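Local coordinates for protein ulvan Lyase-PL25 (Pseudoalteromonas sp. PLSV, PDB 5UAM) that cleaves ulvan, the sulfated cell-wall polysaccharide of green seaweeds, as a beta-propeller polysaccharide lyase of family PL25, at residues N128-T133 and P203-K208; F178-A183 and S220-A225; V261-F266 and G307-D312; E279-P284 and D291-A296. All coordinates share one frame; numbering follows the deposited sequence.

Contact 1 (N128-T133 and P203-K208). With EDO (1,2-ethanediol), chain J.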
# COMPACT_ATOMS: atom_id res chain seq x y z
N ASN A 128 18.50 2.73 -15.83
CA ASN A 128 17.06 2.50 -15.75
C ASN A 128 16.41 3.10 -16.99
O ASN A 128 16.47 4.32 -17.19
CB ASN A 128 16.55 3.20 -14.51
CG ASN A 128 15.05 3.06 -14.32
OD1 ASN A 128 14.37 2.43 -15.12
ND2 ASN A 128 14.55 3.63 -13.23
N PRO A 129 15.80 2.29 -17.87
CA PRO A 129 15.27 2.84 -19.13
C PRO A 129 13.91 3.49 -19.00
O PRO A 129 13.46 4.13 -19.96
CB PRO A 129 15.19 1.61 -20.03
CG PRO A 129 14.91 0.51 -19.09
CD PRO A 129 15.63 0.84 -17.79
N LEU A 130 13.26 3.38 -17.84
CA LEU A 130 11.92 3.89 -17.65
C LEU A 130 11.81 4.85 -16.50
O LEU A 130 10.69 5.24 -16.12
CB LEU A 130 10.93 2.74 -17.50
CG LEU A 130 10.74 1.86 -18.73
CD1 LEU A 130 9.85 0.70 -18.38
CD2 LEU A 130 10.13 2.64 -19.88
N GLY A 131 12.93 5.31 -15.96
CA GLY A 131 12.86 6.25 -14.87
C GLY A 131 14.24 6.62 -14.37
O GLY A 131 15.26 6.29 -14.98
N ASN A 132 14.24 7.33 -13.25
CA ASN A 132 15.45 7.65 -12.52
C ASN A 132 15.61 6.67 -11.35
O ASN A 132 14.83 5.73 -11.19
CB ASN A 132 15.46 9.14 -12.11
CG ASN A 132 14.38 9.50 -11.09
OD1 ASN A 132 13.38 8.82 -10.95
ND2 ASN A 132 14.61 10.59 -10.36
N THR A 133 16.65 6.87 -10.55
CA THR A 133 16.99 5.95 -9.48
C THR A 133 17.17 6.71 -8.17
O THR A 133 17.15 7.94 -8.13
CB THR A 133 18.28 5.18 -9.81
OG1 THR A 133 19.39 6.07 -9.85
CG2 THR A 133 18.16 4.47 -11.15
N PRO A 203 8.66 -5.21 -18.10
CA PRO A 203 7.66 -4.25 -17.60
C PRO A 203 6.82 -3.65 -18.72
O PRO A 203 7.31 -3.34 -19.81
CB PRO A 203 8.51 -3.19 -16.90
CG PRO A 203 9.75 -3.91 -16.48
CD PRO A 203 10.01 -4.90 -17.58
N VAL A 204 5.55 -3.44 -18.38
CA VAL A 204 4.58 -2.75 -19.22
C VAL A 204 4.21 -1.45 -18.51
O VAL A 204 3.70 -1.48 -17.37
CB VAL A 204 3.33 -3.61 -19.41
CG1 VAL A 204 2.27 -2.86 -20.21
CG2 VAL A 204 3.67 -4.91 -20.10
N SER A 205 4.47 -0.31 -19.17
CA SER A 205 4.17 1.00 -18.58
C SER A 205 2.69 1.31 -18.69
O SER A 205 2.12 1.27 -19.79
CB SER A 205 4.94 2.12 -19.28
OG SER A 205 6.32 2.03 -19.04
N PHE A 206 2.06 1.69 -17.57
CA PHE A 206 0.66 2.12 -17.59
C PHE A 206 0.44 3.57 -17.19
O PHE A 206 -0.61 4.13 -17.54
CB PHE A 206 -0.26 1.16 -16.80
CG PHE A 206 -0.03 1.18 -15.31
CD1 PHE A 206 0.88 0.31 -14.71
CD2 PHE A 206 -0.74 2.05 -14.51
CE1 PHE A 206 1.08 0.33 -13.35
CE2 PHE A 206 -0.55 2.07 -13.15
CZ PHE A 206 0.37 1.21 -12.56
N LEU A 207 1.41 4.22 -16.56
CA LEU A 207 1.36 5.66 -16.32
C LEU A 207 2.69 6.25 -16.76
O LEU A 207 3.75 5.75 -16.40
CB LEU A 207 1.12 6.02 -14.86
CG LEU A 207 -0.33 5.83 -14.40
CD1 LEU A 207 -0.42 5.82 -12.87
CD2 LEU A 207 -1.23 6.91 -14.97
N LYS A 208 2.61 7.31 -17.56
CA LYS A 208 3.77 7.93 -18.19
C LYS A 208 4.33 9.09 -17.36
O LYS A 208 3.60 10.03 -17.03
CB LYS A 208 3.32 8.51 -19.53
CG LYS A 208 4.40 9.26 -20.31
CD LYS A 208 5.44 8.28 -20.83
CE LYS A 208 6.28 8.96 -21.88
NZ LYS A 208 7.29 8.03 -22.45
C1 EDO J . 9.81 6.39 -20.36
O1 EDO J . 8.76 7.35 -20.13
C2 EDO J . 10.86 7.00 -21.29
O2 EDO J . 11.39 8.19 -20.69
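Leu130 and Ser205 bring the backbones nearest, their CA atoms 8.3 Å apart, where the irregular loop 128-133 passes the start of the strand within 203-208. Leu130 makes all of the direct contact from the loop side. Its CG lies anti to the carbonyl carbon (chi1 -66°), which aims the isobutyl fork at the strand: CD1 comes 3.8 Å from Ser205 OG and, more loosely, 4.4 Å from Pro203 CB. The methyl meets the serine oxygen by van der Waals contact, and the hydroxyl finds its hydrogen-bond partner in Asp187. The loop keeps its shape through Asn128, whose OD1 accepts from Leu130 N at 3.1 Å in an Asx turn, the donor standing above the carbonyl plane. Asn128 ND2 gives a bond to Asn132 O at 2.9 Å, and a further one to His181 O.

A 1,2-ethanediol, probably from the crystallisation liquor, lies beside this patch, also bonded to Asp187. Leu130 CD2 touches its C1 at 3.8 Å, and Lys208, bent at chi2 (70°), swings its ammonium round to bond NZ to O1 at 2.8 Å. An alanine in place of Lys208 would probably leave that diol hydroxyl without its ammonium donor.

Few atoms meet and the site lies at the surface. Strand 204-211 is flanked in its antiparallel sheet by strands 188-193 and 217-227; Phe206 and Leu207 both face Trp188 in a classic beta bulge, while the loop, between strands 112-116 and 139-143, is tied by backbone bonds from Leu130 to Asp187 and from Asn132 to Ala183.

Contact 2 (F178-A183 and S220-A225); sequences FFRHGA and SWYAWA. With PO4 (phosphate ion), chain E.
Arg180 and Tyr222 lie side by side and point the same way, converging on a phosphate ion that probably came from the crystallisation liquor. The arginine runs out straight, CG anti to the backbone N (chi1 -176°), and then bends at chi3 (67°), which turns the guanidinium to the anion. Two nearly straight bonds leave it: NH1 to phosphate O2 at 2.9 Å, and NH2 to O4. Tyr222 OH donates to the same O2 at 2.6 Å, and that oxygen lies at the edge of the phenol ring, near its plane. The guanidinium and ring planes are 63° apart, and NH1 approaches Tyr222 CE2 obliquely at 3.7 Å. Rotation of the guanidinium is further restrained by NE, bonded to Gly182 O, and by a water that accepts from NH1 while donating to Ser220 OG and Trp221 O.

The two strands run antiparallel within one curled propeller sheet, though they are not direct neighbours in it. The contact lies in the substrate site of this lyase: Arg180 and Tyr222 are both substrate-binding residues, and His99, the proton donor, bonds the phosphate together with His119 and His184. The anion may thus mark where an acidic group of ulvan sits.

Farther along, the contact turns apolar. Ala225 CB sits over one face of the Phe178 ring in a CH-pi contact, 4.0 Å from the centroid and displaced toward CG, from which it is 3.8 Å. Gln166 ties the two strands together, its backbone bonded to Phe178 and its side-chain OE1 accepting from Ala225 N.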
# COMPACT_ATOMS: atom_id res chain seq x y z
N PHE A 178 2.81 -4.75 -9.59
CA PHE A 178 2.72 -3.34 -9.95
C PHE A 178 3.69 -2.55 -9.08
O PHE A 178 3.85 -2.83 -7.89
CB PHE A 178 1.30 -2.82 -9.70
CG PHE A 178 0.29 -3.40 -10.62
CD1 PHE A 178 -0.24 -4.64 -10.33
CD2 PHE A 178 -0.11 -2.73 -11.75
CE1 PHE A 178 -1.16 -5.21 -11.15
CE2 PHE A 178 -1.04 -3.33 -12.62
CZ PHE A 178 -1.55 -4.57 -12.29
N PHE A 179 4.38 -1.58 -9.67
CA PHE A 179 5.35 -0.78 -8.95
C PHE A 179 5.74 0.42 -9.80
O PHE A 179 5.47 0.48 -11.01
CB PHE A 179 6.61 -1.59 -8.58
CG PHE A 179 7.28 -2.26 -9.74
CD1 PHE A 179 6.86 -3.50 -10.19
CD2 PHE A 179 8.35 -1.66 -10.39
CE1 PHE A 179 7.47 -4.12 -11.27
CE2 PHE A 179 8.96 -2.28 -11.45
CZ PHE A 179 8.53 -3.52 -11.89
N ARG A 180 6.39 1.39 -9.15
CA ARG A 180 7.04 2.49 -9.85
C ARG A 180 8.42 2.05 -10.31
O ARG A 180 9.21 1.55 -9.51
CB ARG A 180 7.15 3.69 -8.92
CG ARG A 180 7.73 4.95 -9.57
CD ARG A 180 7.82 6.14 -8.64
NE ARG A 180 8.80 5.90 -7.58
CZ ARG A 180 8.86 6.63 -6.47
NH1 ARG A 180 8.02 7.64 -6.26
NH2 ARG A 180 9.77 6.32 -5.55
N HIS A 181 8.72 2.22 -11.59
CA HIS A 181 9.95 1.69 -12.18
C HIS A 181 11.12 2.66 -11.98
O HIS A 181 11.74 3.17 -12.93
CB HIS A 181 9.72 1.36 -13.65
CG HIS A 181 10.74 0.47 -14.29
ND1 HIS A 181 12.04 0.86 -14.52
CD2 HIS A 181 10.62 -0.75 -14.88
CE1 HIS A 181 12.69 -0.09 -15.17
NE2 HIS A 181 11.85 -1.09 -15.39
N GLY A 182 11.40 2.94 -10.70
CA GLY A 182 12.46 3.85 -10.33
C GLY A 182 12.04 4.79 -9.23
O GLY A 182 11.16 4.44 -8.42
N ALA A 183 12.65 5.97 -9.20
CA ALA A 183 12.29 7.03 -8.25
C ALA A 183 11.21 7.93 -8.87
O ALA A 183 10.43 7.46 -9.69
CB ALA A 183 13.55 7.77 -7.81
N SER A 220 4.54 12.95 -12.64
CA SER A 220 4.89 11.86 -11.75
C SER A 220 3.60 11.39 -11.09
O SER A 220 2.61 12.12 -11.05
CB SER A 220 5.91 12.37 -10.73
OG SER A 220 6.40 11.37 -9.87
N TRP A 221 3.62 10.16 -10.56
CA TRP A 221 2.37 9.52 -10.13
C TRP A 221 2.58 8.67 -8.88
O TRP A 221 3.68 8.22 -8.59
CB TRP A 221 1.86 8.58 -11.22
CG TRP A 221 1.62 9.24 -12.53
CD1 TRP A 221 2.46 9.26 -13.63
CD2 TRP A 221 0.44 9.96 -12.92
NE1 TRP A 221 1.87 9.95 -14.66
CE2 TRP A 221 0.63 10.39 -14.25
CE3 TRP A 221 -0.76 10.27 -12.28
CZ2 TRP A 221 -0.33 11.12 -14.94
CZ3 TRP A 221 -1.71 11.00 -12.96
CH2 TRP A 221 -1.50 11.42 -14.28
N TYR A 222 1.45 8.39 -8.22
CA TYR A 222 1.40 7.36 -7.18
C TYR A 222 0.12 6.57 -7.37
O TYR A 222 -0.97 7.14 -7.45
CB TYR A 222 1.41 7.99 -5.77
CG TYR A 222 2.72 8.64 -5.42
CD1 TYR A 222 2.95 9.98 -5.75
CD2 TYR A 222 3.74 7.94 -4.79
CE1 TYR A 222 4.16 10.59 -5.46
CE2 TYR A 222 4.94 8.53 -4.50
CZ TYR A 222 5.14 9.88 -4.80
OH TYR A 222 6.35 10.49 -4.52
N ALA A 223 0.25 5.24 -7.44
CA ALA A 223 -0.88 4.38 -7.78
C ALA A 223 -1.08 3.31 -6.72
O ALA A 223 -0.15 2.90 -6.03
CB ALA A 223 -0.65 3.71 -9.15
N TRP A 224 -2.32 2.85 -6.62
CA TRP A 224 -2.71 1.71 -5.80
C TRP A 224 -3.55 0.79 -6.68
O TRP A 224 -4.62 1.20 -7.17
CB TRP A 224 -3.51 2.16 -4.58
CG TRP A 224 -3.67 1.15 -3.49
CD1 TRP A 224 -2.89 1.03 -2.36
CD2 TRP A 224 -4.66 0.12 -3.39
NE1 TRP A 224 -3.35 0.02 -1.57
CE2 TRP A 224 -4.44 -0.56 -2.18
CE3 TRP A 224 -5.73 -0.28 -4.19
CZ2 TRP A 224 -5.23 -1.62 -1.77
CZ3 TRP A 224 -6.51 -1.34 -3.77
CH2 TRP A 224 -6.26 -1.99 -2.59
N ALA A 225 -3.06 -0.42 -6.87
CA ALA A 225 -3.72 -1.42 -7.70
C ALA A 225 -4.27 -2.53 -6.84
O ALA A 225 -3.58 -3.03 -5.94
CB ALA A 225 -2.73 -2.01 -8.70
P PO4 E . 9.14 8.76 -2.66
O1 PO4 E . 9.73 10.15 -2.59
O2 PO4 E . 8.02 8.72 -3.62
O3 PO4 E . 8.63 8.47 -1.26
O4 PO4 E . 10.23 7.80 -3.11
O HOH W 1 6.25 9.01 -8.16

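Contact 3 (V261-F266 and G307-D312); sequences VYFMSF and GSTHLD
Phe263 meets Thr309 at the point where the strands come nearest, their CA atoms 8.5 Å apart, a spacing too wide for backbone pairing and bridged by side chains. Along 261-266, Val261 comes first, packing against Ile319 and Met297 while its backbone bonds to Ala296. Tyr262 turns to the other side of the strand, where its hydroxyl is hydrogen-bonded to Asp291.

Phe263 carries the contact. With CG anti to the backbone N (chi1 179°), its ring reaches across to 307-312 and crosses the Thr309 side chain at about a right angle. Thr309 OG1 lies at the ring edge, near its plane, 3.6 Å from CE1 and 3.8 Å from CD1. This is packing against ring C-H groups, as the threonine hydroxyl has its hydrogen bond with His318 O. The far end of the ring is met by Leu311, whose CD2 comes obliquely to within 4.5 Å of CZ, a loose apolar touch.

Met264 lies on Tyr237 and Val285, Ser265 touches Asn232, and Phe266 ends the segment with its ring stacked on Trp273.

The contact therefore joins two sheets of the propeller. Strand 258-267 lies between strands 232-243 and 295-297 in its own sheet, whereas strand 303-311 is an edge strand of a separate four-stranded antiparallel sheet; Ile234 and Ser236 on one side and Pro317 and Ile319 on the other complete the buried packing between them.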
# COMPACT_ATOMS: atom_id res chain seq x y z
N VAL A 261 -7.44 12.73 -7.63
CA VAL A 261 -7.45 11.27 -7.64
C VAL A 261 -8.16 10.81 -8.91
O VAL A 261 -9.13 11.43 -9.35
CB VAL A 261 -8.02 10.66 -6.33
CG1 VAL A 261 -9.52 10.85 -6.21
CG2 VAL A 261 -7.65 9.18 -6.22
N TYR A 262 -7.62 9.74 -9.49
CA TYR A 262 -8.02 9.20 -10.77
C TYR A 262 -8.30 7.71 -10.59
O TYR A 262 -7.86 7.08 -9.62
CB TYR A 262 -6.88 9.34 -11.76
CG TYR A 262 -6.33 10.73 -12.01
CD1 TYR A 262 -5.45 11.32 -11.12
CD2 TYR A 262 -6.64 11.41 -13.16
CE1 TYR A 262 -4.92 12.56 -11.36
CE2 TYR A 262 -6.11 12.66 -13.42
CZ TYR A 262 -5.23 13.22 -12.52
OH TYR A 262 -4.69 14.47 -12.76
N PHE A 263 -8.99 7.13 -11.58
CA PHE A 263 -9.40 5.73 -11.55
C PHE A 263 -9.38 5.11 -12.94
O PHE A 263 -9.87 5.70 -13.89
CB PHE A 263 -10.82 5.59 -11.01
CG PHE A 263 -11.31 4.17 -10.97
CD1 PHE A 263 -11.02 3.36 -9.88
CD2 PHE A 263 -12.01 3.64 -12.04
CE1 PHE A 263 -11.43 2.04 -9.88
CE2 PHE A 263 -12.39 2.33 -12.02
CZ PHE A 263 -12.11 1.54 -10.95
N MET A 264 -8.85 3.89 -13.05
CA MET A 264 -9.01 3.12 -14.27
C MET A 264 -8.97 1.63 -13.95
O MET A 264 -8.59 1.22 -12.85
CB MET A 264 -7.96 3.51 -15.33
CG MET A 264 -6.54 3.27 -14.92
SD MET A 264 -5.48 4.22 -16.04
CE MET A 264 -3.85 3.78 -15.46
N SER A 265 -9.33 0.83 -14.95
CA SER A 265 -9.46 -0.61 -14.81
C SER A 265 -8.64 -1.30 -15.90
O SER A 265 -8.50 -0.79 -17.01
CB SER A 265 -10.95 -0.99 -14.95
OG SER A 265 -11.21 -2.35 -14.67
N PHE A 266 -8.12 -2.48 -15.57
CA PHE A 266 -7.26 -3.30 -16.42
C PHE A 266 -7.93 -4.66 -16.56
O PHE A 266 -8.07 -5.38 -15.58
CB PHE A 266 -5.90 -3.40 -15.72
CG PHE A 266 -4.91 -4.38 -16.32
CD1 PHE A 266 -4.92 -4.77 -17.65
CD2 PHE A 266 -3.94 -4.90 -15.49
CE1 PHE A 266 -3.95 -5.67 -18.13
CE2 PHE A 266 -2.98 -5.79 -15.96
CZ PHE A 266 -2.99 -6.18 -17.25
N GLY A 307 -4.68 6.63 -1.27
CA GLY A 307 -5.25 5.61 -0.42
C GLY A 307 -5.44 4.33 -1.19
O GLY A 307 -4.45 3.74 -1.61
N SER A 308 -6.68 3.89 -1.39
CA SER A 308 -6.96 2.59 -1.98
C SER A 308 -8.31 2.67 -2.68
O SER A 308 -9.02 3.67 -2.59
CB SER A 308 -6.99 1.50 -0.91
OG SER A 308 -7.98 1.88 0.06
N THR A 309 -8.66 1.60 -3.38
CA THR A 309 -9.92 1.55 -4.12
C THR A 309 -10.50 0.15 -4.07
O THR A 309 -9.77 -0.84 -4.10
CB THR A 309 -9.73 2.06 -5.57
OG1 THR A 309 -10.97 2.01 -6.28
CG2 THR A 309 -8.72 1.24 -6.33
N HIS A 310 -11.83 0.08 -4.01
CA HIS A 310 -12.57 -1.18 -3.97
C HIS A 310 -13.91 -0.98 -4.66
O HIS A 310 -14.48 0.12 -4.63
CB HIS A 310 -12.86 -1.61 -2.52
CG HIS A 310 -11.64 -1.74 -1.67
ND1 HIS A 310 -10.77 -2.80 -1.80
CD2 HIS A 310 -11.15 -0.96 -0.69
CE1 HIS A 310 -9.78 -2.64 -0.93
NE2 HIS A 310 -10.00 -1.54 -0.24
N LEU A 311 -14.41 -2.06 -5.27
CA LEU A 311 -15.71 -2.01 -5.93
C LEU A 311 -16.82 -2.42 -4.98
O LEU A 311 -16.66 -3.34 -4.18
CB LEU A 311 -15.75 -2.96 -7.11
CG LEU A 311 -14.71 -2.73 -8.20
CD1 LEU A 311 -14.94 -3.67 -9.36
CD2 LEU A 311 -14.71 -1.29 -8.69
N ASP A 312 -17.97 -1.75 -5.11
CA ASP A 312 -19.16 -2.15 -4.38
C ASP A 312 -19.85 -3.32 -5.10
O ASP A 312 -19.39 -3.81 -6.14
CB ASP A 312 -20.08 -0.96 -4.09
CG ASP A 312 -20.71 -0.33 -5.32
OD1 ASP A 312 -20.94 -1.02 -6.33
OD2 ASP A 312 -21.03 0.87 -5.26

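Contact 4 (E279-P284 and D291-A296). With EDO (1,2-ethanediol), chain L.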
# COMPACT_ATOMS: atom_id res chain seq x y z
N GLU A 279 -14.58 3.33 -21.53
CA GLU A 279 -13.84 3.82 -22.68
C GLU A 279 -12.40 3.34 -22.60
O GLU A 279 -11.75 3.45 -21.54
CB GLU A 279 -13.86 5.34 -22.72
CG GLU A 279 -15.23 5.98 -22.69
CD GLU A 279 -15.12 7.49 -22.56
OE1 GLU A 279 -15.46 8.03 -21.47
OE2 GLU A 279 -14.63 8.10 -23.53
N LYS A 280 -11.89 2.83 -23.71
CA LYS A 280 -10.57 2.21 -23.72
C LYS A 280 -9.49 3.28 -23.80
O LYS A 280 -9.63 4.31 -24.47
CB LYS A 280 -10.47 1.20 -24.87
CG LYS A 280 -11.31 -0.04 -24.58
CD LYS A 280 -11.32 -1.04 -25.73
CE LYS A 280 -12.20 -2.23 -25.39
NZ LYS A 280 -12.43 -3.14 -26.55
N LEU A 281 -8.38 3.00 -23.13
CA LEU A 281 -7.26 3.92 -23.00
C LEU A 281 -6.02 3.35 -23.66
O LEU A 281 -5.73 2.16 -23.53
CB LEU A 281 -6.95 4.14 -21.52
CG LEU A 281 -8.12 4.59 -20.65
CD1 LEU A 281 -7.80 4.46 -19.18
CD2 LEU A 281 -8.52 6.02 -20.99
N VAL A 282 -5.26 4.21 -24.32
CA VAL A 282 -3.96 3.83 -24.87
C VAL A 282 -2.92 3.92 -23.77
O VAL A 282 -2.88 4.91 -23.02
CB VAL A 282 -3.59 4.73 -26.05
CG1 VAL A 282 -2.23 4.35 -26.61
CG2 VAL A 282 -4.65 4.65 -27.14
N LEU A 283 -2.06 2.90 -23.66
CA LEU A 283 -1.01 2.94 -22.65
C LEU A 283 0.29 3.44 -23.25
O LEU A 283 0.57 3.22 -24.43
CB LEU A 283 -0.73 1.54 -22.09
CG LEU A 283 -1.77 0.84 -21.25
CD1 LEU A 283 -1.09 -0.25 -20.43
CD2 LEU A 283 -2.46 1.79 -20.33
N PRO A 284 1.13 4.09 -22.43
CA PRO A 284 0.87 4.47 -21.05
C PRO A 284 -0.01 5.69 -20.97
O PRO A 284 0.04 6.54 -21.89
CB PRO A 284 2.28 4.78 -20.51
CG PRO A 284 3.00 5.27 -21.69
CD PRO A 284 2.49 4.46 -22.86
N ASP A 291 -6.56 13.50 -17.19
CA ASP A 291 -7.45 14.62 -16.88
C ASP A 291 -8.72 14.59 -17.71
O ASP A 291 -9.77 15.03 -17.25
CB ASP A 291 -6.73 15.96 -17.09
CG ASP A 291 -5.77 16.30 -15.95
OD1 ASP A 291 -5.75 15.58 -14.93
OD2 ASP A 291 -5.02 17.29 -16.08
N GLU A 292 -8.65 14.07 -18.93
CA GLU A 292 -9.80 14.00 -19.81
C GLU A 292 -10.70 12.80 -19.51
O GLU A 292 -11.92 12.91 -19.63
CB GLU A 292 -9.31 13.93 -21.26
CG GLU A 292 -10.40 13.75 -22.33
CD GLU A 292 -11.19 15.02 -22.59
OE1 GLU A 292 -10.79 16.09 -22.08
OE2 GLU A 292 -12.21 14.93 -23.31
N LYS A 293 -10.12 11.66 -19.12
CA LYS A 293 -10.84 10.39 -19.14
C LYS A 293 -10.91 9.65 -17.82
O LYS A 293 -11.86 8.88 -17.62
CB LYS A 293 -10.21 9.43 -20.16
CG LYS A 293 -10.27 9.88 -21.60
CD LYS A 293 -11.69 9.96 -22.11
CE LYS A 293 -11.75 10.39 -23.56
NZ LYS A 293 -13.16 10.63 -23.97
N THR A 294 -9.96 9.83 -16.90
CA THR A 294 -9.93 9.02 -15.69
C THR A 294 -10.02 9.80 -14.39
O THR A 294 -10.04 9.19 -13.32
CB THR A 294 -8.66 8.16 -15.64
OG1 THR A 294 -7.50 9.01 -15.54
CG2 THR A 294 -8.55 7.27 -16.86
N MET A 295 -10.06 11.13 -14.43
CA MET A 295 -10.22 11.89 -13.19
C MET A 295 -11.46 11.44 -12.44
O MET A 295 -12.55 11.31 -13.02
CB MET A 295 -10.36 13.38 -13.52
CG MET A 295 -10.56 14.28 -12.32
SD MET A 295 -9.09 14.37 -11.30
CE MET A 295 -7.99 15.36 -12.33
N ALA A 296 -11.30 11.21 -11.14
CA ALA A 296 -12.41 10.87 -10.27
C ALA A 296 -12.80 11.99 -9.33
O ALA A 296 -13.99 12.25 -9.17
CB ALA A 296 -12.06 9.63 -9.43
C1 EDO L . -12.94 12.82 -16.11
O1 EDO L . -13.82 12.78 -14.95
C2 EDO L . -13.01 14.18 -16.78
O2 EDO L . -12.41 15.16 -15.92
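Glu279 and Lys293 mark the closest backbone approach, with CA atoms 8.0 Å apart, between the extended segment 279-284, a weakly bonded strand about 280-281, and the end of a short helix in 291-296, which Thr294 is the first residue to leave. The side chains of Glu279 and Lys293 cross at about a right angle and meet in a salt bridge, NZ to OE2 at 3.0 Å. The ammonium takes the syn side of the carboxylate, 15° out of its plane. Lys293 gets there by a bend at chi2 (-65°), beyond which its chain runs straight to NZ.

Beneath this salt bridge, Leu281 spreads its two methyls over the helix end: CD2 rests 3.9 Å from Lys293 CB, and CD1 touches Thr294 CG2 at 3.7 Å. Thr294 turns its methyl to the leucine and its hydroxyl elsewhere, to Tyr237 OH and to Ala290 O. Replacing Lys293 by an alanine is likely to leave the Glu279 carboxylate without its cationic mate at this spot.

At the helix end a 1,2-ethanediol, probably from the crystallisation liquor, bridges Met295 O of the strand that follows, at 2.7 Å from its O1, and Asp291 O of the helix, at 3.0 Å from its O2.

Asn275 joins both segments, accepting from Glu279 N and donating to Lys293 O. A partly buried leucine under a surface salt bridge packs this short helical connection, between strands 280-281 and 295-297, against the outer part of a beta-propeller sheet.

In the fold
Contacts 2 and 3 are buried, contact 1 lies at the surface and contact 4 is partly buried near the periphery. All four reach the same large antiparallel sheet, and contact 3 joins it to the separate sheet of strand 303-311, which Trp224 of contact 2 also touches. Contacts 1 and 2 use the consecutive strands 204-211 and 217-227, whereas 3 and 4 share a border where strands 258-267 and 295-297 are neighbours in the sheet. Chemistry follows place: an anion-binding cluster in the substrate site at contact 2, mostly nonpolar packing at contact 3, sparse packing at contact 1 and a salt bridge over leucine at contact 4.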